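Local structure of putative NADH dehydrogenase/NAD(P)H nitroreductase (Parabacteroides distasonis, 3M5K) at residues I81-D86 and N145-G150; N14-R19 and E156-K161. The protein binds flavin mononucleotide and is probably an NAD(P)H-dependent oxidoreductase of the nitroreductase family. One frame throughout, in Å; residues are numbered along the deposited sequence.

From the N terminus, helix 7-14 runs directly into 14-19, the first half of contact 2, which meets 156-161 only after 136 intervening residues and so closes the larger loop. Within that loop the chain passes through strand 79-86, helix 94-111, strand 115-120 and helix 125-135 before strand 141-150 returns to pair with 81-86 in contact 1; the smaller loop, 58 residues between its segments, is thus wholly enclosed by the larger. Contact 1 joins the two central strands of the antiparallel sheet, whereas contact 2 ties two loops around the FMN phosphate. Their centres lie about 19 Å apart and their nearest atoms about 5 Å, without touching.

Contact 1: I81-D86 and N145-G150; sequences IVVCGD and NVIPVG
Ile81 and Ile147 form the regular part of this pairing, a hydrogen-bonded antiparallel pair with Ile81 N to Ile147 O at 2.9 Å and Ile147 N to Ile81 O at 2.8 Å. The first bond is nearly straight at its hydrogen (168°). On the face shared by Ile81, Val83 and Ile147, the CD1 tip of Ile147 meets Val83 CG2 at 4.0 Å, and Leu105 and Leu106 of helix 94-111 pack over Ile81 and Ile147 respectively. The other face is more sparsely joined: CG2 of Val82 sits 4.0 Å from both methyls of Val146, CG1 and CG2.

These are the two middle strands of the four-stranded antiparallel sheet of the nitroreductase fold, crossing at 154°, and their grip slackens toward Asn145. There the side chain substitutes for a backbone acceptor. With CG between the backbone N and the carbonyl carbon (chi1 54°), OD1 is brought alongside Val83, whose N donates to it over a long 3.3 Å, almost in line with the amide C=O. The ND2 end is held by Ser102 of helix 94-111. Asn145 O, meanwhile, receives a CA-H contact from Val82 CA at 3.5 Å. Past Val83 the chain 81-86 leaves 145-150 and pairs instead with the earlier part of the same strand, Gly85 with Met142.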
# COMPACT_ATOMS: atom_id res chain seq x y z
N ILE A 81 0.42 15.58 -4.46
CA ILE A 81 1.62 14.97 -3.94
C ILE A 81 2.08 13.85 -4.88
O ILE A 81 1.30 12.96 -5.25
CB ILE A 81 1.40 14.39 -2.53
CG1 ILE A 81 0.98 15.53 -1.57
CG2 ILE A 81 2.67 13.69 -2.04
CD1 ILE A 81 0.45 15.05 -0.19
N VAL A 82 3.35 13.91 -5.26
CA VAL A 82 3.98 12.89 -6.11
C VAL A 82 4.87 11.99 -5.27
O VAL A 82 5.84 12.46 -4.65
CB VAL A 82 4.79 13.57 -7.26
CG1 VAL A 82 5.49 12.53 -8.17
CG2 VAL A 82 3.81 14.49 -8.10
N VAL A 83 4.49 10.71 -5.17
CA VAL A 83 5.28 9.75 -4.44
C VAL A 83 6.30 9.13 -5.39
O VAL A 83 5.92 8.60 -6.43
CB VAL A 83 4.40 8.65 -3.74
CG1 VAL A 83 5.31 7.69 -2.91
CG2 VAL A 83 3.27 9.32 -2.89
N CYS A 84 7.58 9.19 -5.00
CA CYS A 84 8.70 8.70 -5.78
C CYS A 84 9.51 7.65 -5.01
O CYS A 84 9.51 7.65 -3.78
CB CYS A 84 9.64 9.84 -6.15
SG CYS A 84 8.86 11.22 -7.04
N GLY A 85 10.21 6.80 -5.75
CA GLY A 85 11.13 5.88 -5.13
C GLY A 85 12.54 6.11 -5.59
O GLY A 85 12.80 6.54 -6.74
N ASP A 86 13.46 5.95 -4.65
CA ASP A 86 14.87 6.04 -4.96
C ASP A 86 15.37 4.64 -5.34
O ASP A 86 15.51 3.73 -4.51
CB ASP A 86 15.64 6.65 -3.77
CG ASP A 86 17.13 6.84 -4.07
OD1 ASP A 86 17.70 6.06 -4.84
OD2 ASP A 86 17.74 7.77 -3.49
N ASN A 145 3.48 7.81 -8.81
CA ASN A 145 2.11 8.33 -9.00
C ASN A 145 2.04 9.84 -8.84
O ASN A 145 2.98 10.45 -8.37
CB ASN A 145 1.12 7.61 -8.05
CG ASN A 145 1.54 7.67 -6.59
OD1 ASN A 145 2.14 8.64 -6.13
ND2 ASN A 145 1.24 6.60 -5.85
N VAL A 146 0.92 10.42 -9.25
CA VAL A 146 0.53 11.75 -8.82
C VAL A 146 -0.76 11.63 -8.06
O VAL A 146 -1.73 11.01 -8.54
CB VAL A 146 0.37 12.77 -10.03
CG1 VAL A 146 0.05 14.20 -9.46
CG2 VAL A 146 1.61 12.74 -10.96
N ILE A 147 -0.81 12.22 -6.88
CA ILE A 147 -2.00 12.14 -6.02
C ILE A 147 -2.55 13.56 -5.80
O ILE A 147 -2.09 14.28 -4.92
CB ILE A 147 -1.70 11.45 -4.63
CG1 ILE A 147 -1.04 10.06 -4.85
CG2 ILE A 147 -2.98 11.36 -3.79
CD1 ILE A 147 -0.68 9.31 -3.57
N PRO A 148 -3.52 13.95 -6.63
CA PRO A 148 -4.21 15.21 -6.33
C PRO A 148 -4.96 15.05 -5.02
O PRO A 148 -5.47 13.96 -4.70
CB PRO A 148 -5.17 15.40 -7.50
CG PRO A 148 -4.85 14.34 -8.51
CD PRO A 148 -4.05 13.28 -7.82
N VAL A 149 -5.01 16.13 -4.26
CA VAL A 149 -5.79 16.15 -3.03
C VAL A 149 -6.62 17.43 -3.02
O VAL A 149 -6.33 18.41 -3.72
CB VAL A 149 -4.91 16.08 -1.75
CG1 VAL A 149 -4.27 14.70 -1.60
CG2 VAL A 149 -3.85 17.16 -1.75
N GLY A 150 -7.70 17.37 -2.26
CA GLY A 150 -8.58 18.52 -2.04
C GLY A 150 -9.79 18.15 -1.18
O GLY A 150 -10.02 16.98 -0.87

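Contact 2: N14-R19 and E156-K161; sequences NRKSVR and ETPKNK. With FMN (flavin mononucleotide), chain C.
The FMN phosphate site at the subunit interface brings together 14-19, the end of helix 7-14 and the loop after it, and the extended segment 156-161. Arg15 gives two bonds, NH1 to FMN O2P, which lies near the guanidinium plane, at 2.8 Å, and NH2 to FMN O1P. Ser17 adds its backbone N, which points almost straight at FMN O3P (173°), and its OG, 2.6 Å from FMN O2P. From the other segment Lys161 NZ reaches FMN O1P at 2.7 Å and Lys159 NZ reaches FMN O3P, so all three terminal oxygens are gripped. Lys161 NZ sits 3.4 Å from Arg15 NH2; both donate to FMN O1P, whose negative charge probably offsets their closeness, and Ala40 O and Ala41 O of the second subunit also accept from Arg15 and Lys161, respectively. Farther along the cofactor, Arg19 NE donates to FMN O2 at 2.8 Å and NH2 to FMN N1.

Direct protein packing centres on Lys16. Its chain, bent at chi2 (-107°) and chi3, crosses Glu156 so that CD lies 3.5 Å from Glu156 CB, and it carries NZ back to Asn14 O and to a salt bridge with Glu110. An alanine here would lose that salt bridge and is likely to open a gap beside Glu156 CB. Pro158 CB rests 3.6 Å from Asn14 O, and one water joins Arg15 O, Lys159 N and the phosphate. Basic side chains from both chain ends, closing on the phosphate while an arginine reads the flavin pyrimidine edge, are characteristic of the FMN site of nitroreductases.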
# COMPACT_ATOMS: atom_id res chain seq x y z
N ASN A 14 -14.42 2.83 3.71
CA ASN A 14 -15.06 4.00 3.11
C ASN A 14 -14.20 4.83 2.16
O ASN A 14 -14.72 5.71 1.48
CB ASN A 14 -15.62 4.89 4.21
CG ASN A 14 -16.81 4.25 4.89
OD1 ASN A 14 -17.78 3.88 4.23
ND2 ASN A 14 -16.73 4.07 6.18
N ARG A 15 -12.90 4.57 2.13
CA ARG A 15 -12.02 5.27 1.20
C ARG A 15 -12.53 5.10 -0.26
O ARG A 15 -12.93 4.00 -0.67
CB ARG A 15 -10.58 4.75 1.34
CG ARG A 15 -9.55 5.49 0.46
CD ARG A 15 -8.43 4.53 -0.11
NE ARG A 15 -9.04 3.37 -0.76
CZ ARG A 15 -9.54 3.37 -2.00
NH1 ARG A 15 -9.44 4.44 -2.77
NH2 ARG A 15 -10.12 2.27 -2.47
N LYS A 16 -12.52 6.18 -1.03
CA LYS A 16 -12.77 6.11 -2.47
C LYS A 16 -11.92 7.13 -3.21
O LYS A 16 -11.43 8.06 -2.60
CB LYS A 16 -14.25 6.34 -2.80
CG LYS A 16 -14.76 7.80 -2.56
CD LYS A 16 -15.65 7.85 -1.32
CE LYS A 16 -14.99 8.44 -0.21
NZ LYS A 16 -15.87 8.44 0.95
N SER A 17 -11.74 6.91 -4.51
CA SER A 17 -11.01 7.85 -5.35
C SER A 17 -11.90 9.10 -5.54
O SER A 17 -13.06 8.96 -5.92
CB SER A 17 -10.67 7.21 -6.68
OG SER A 17 -9.63 6.24 -6.53
N VAL A 18 -11.38 10.27 -5.21
CA VAL A 18 -12.10 11.53 -5.37
C VAL A 18 -11.35 12.33 -6.42
O VAL A 18 -10.13 12.57 -6.30
CB VAL A 18 -12.24 12.29 -4.03
CG1 VAL A 18 -12.91 13.68 -4.24
CG2 VAL A 18 -12.98 11.43 -3.00
N ARG A 19 -12.08 12.72 -7.46
CA ARG A 19 -11.51 13.41 -8.63
C ARG A 19 -12.06 14.85 -8.86
O ARG A 19 -11.68 15.49 -9.85
CB ARG A 19 -11.74 12.56 -9.86
CG ARG A 19 -11.10 11.14 -9.76
CD ARG A 19 -11.20 10.37 -11.07
NE ARG A 19 -10.54 9.07 -11.02
CZ ARG A 19 -11.10 7.98 -10.51
NH1 ARG A 19 -12.32 8.00 -9.97
NH2 ARG A 19 -10.42 6.84 -10.49
N GLU A 156 -19.42 11.31 -2.02
CA GLU A 156 -18.88 10.23 -2.83
C GLU A 156 -19.16 8.96 -2.03
O GLU A 156 -19.16 8.99 -0.80
CB GLU A 156 -17.37 10.43 -3.00
CG GLU A 156 -16.93 11.82 -3.54
CD GLU A 156 -16.97 11.90 -5.06
OE1 GLU A 156 -17.16 10.84 -5.70
OE2 GLU A 156 -16.81 13.02 -5.61
N THR A 157 -19.34 7.85 -2.73
CA THR A 157 -19.67 6.58 -2.11
C THR A 157 -18.58 5.54 -2.44
O THR A 157 -18.13 5.45 -3.59
CB THR A 157 -21.04 6.08 -2.59
OG1 THR A 157 -21.95 7.19 -2.60
CG2 THR A 157 -21.57 4.96 -1.70
N PRO A 158 -18.15 4.76 -1.44
CA PRO A 158 -17.11 3.76 -1.70
C PRO A 158 -17.65 2.57 -2.49
O PRO A 158 -18.85 2.31 -2.49
CB PRO A 158 -16.69 3.32 -0.30
CG PRO A 158 -17.94 3.50 0.51
CD PRO A 158 -18.57 4.75 -0.03
N LYS A 159 -16.75 1.87 -3.17
CA LYS A 159 -17.10 0.62 -3.82
C LYS A 159 -17.01 -0.49 -2.79
O LYS A 159 -16.13 -0.44 -1.89
CB LYS A 159 -16.17 0.33 -5.01
CG LYS A 159 -16.19 1.46 -6.04
CD LYS A 159 -15.18 1.27 -7.13
CE LYS A 159 -15.13 2.48 -8.12
NZ LYS A 159 -15.00 3.80 -7.40
N ASN A 160 -17.92 -1.47 -2.88
CA ASN A 160 -17.80 -2.69 -2.08
C ASN A 160 -17.21 -3.77 -2.94
O ASN A 160 -17.87 -4.34 -3.81
CB ASN A 160 -19.14 -3.17 -1.48
CG ASN A 160 -18.97 -4.43 -0.60
OD1 ASN A 160 -17.86 -4.95 -0.43
ND2 ASN A 160 -20.07 -4.90 -0.03
N LYS A 161 -15.94 -4.06 -2.69
CA LYS A 161 -15.17 -4.94 -3.56
C LYS A 161 -15.06 -6.37 -2.99
O LYS A 161 -14.36 -7.21 -3.57
CB LYS A 161 -13.76 -4.36 -3.73
CG LYS A 161 -13.67 -2.91 -4.26
CD LYS A 161 -12.27 -2.63 -4.83
CE LYS A 161 -12.04 -1.14 -5.18
NZ LYS A 161 -11.74 -0.36 -3.97
N1 FMN C . -7.35 6.80 -11.30
C2 FMN C . -7.28 7.78 -12.27
O2 FMN C . -8.17 8.63 -12.41
N3 FMN C . -6.18 7.84 -13.11
C4 FMN C . -5.15 6.93 -13.06
O4 FMN C . -4.22 7.07 -13.84
C4A FMN C . -5.21 5.91 -12.09
N5 FMN C . -4.21 4.94 -12.01
C5A FMN C . -4.21 4.08 -10.91
C6 FMN C . -3.11 3.25 -10.72
C7 FMN C . -3.01 2.40 -9.62
C7M FMN C . -1.72 1.57 -9.54
C8 FMN C . -4.07 2.39 -8.64
C8M FMN C . -4.08 1.52 -7.39
C9 FMN C . -5.17 3.20 -8.84
C9A FMN C . -5.27 4.08 -9.98
N10 FMN C . -6.40 4.90 -10.22
C10 FMN C . -6.33 5.87 -11.21
C1' FMN C . -7.63 4.91 -9.34
C2' FMN C . -8.51 3.70 -9.71
O2' FMN C . -9.28 3.97 -10.87
C3' FMN C . -9.43 3.32 -8.54
O3' FMN C . -8.69 2.96 -7.39
C4' FMN C . -10.44 2.24 -8.91
O4' FMN C . -11.35 2.69 -9.93
C5' FMN C . -11.20 1.79 -7.66
O5' FMN C . -11.97 2.86 -7.12
P FMN C . -11.79 3.41 -5.62
O1P FMN C . -12.08 2.24 -4.68
O2P FMN C . -10.39 3.99 -5.41
O3P FMN C . -12.78 4.52 -5.46
O HOH W 1 -14.18 2.71 -2.83
O HOH W 2 -12.94 4.96 -9.58
O HOH W 3 -14.85 12.70 -7.65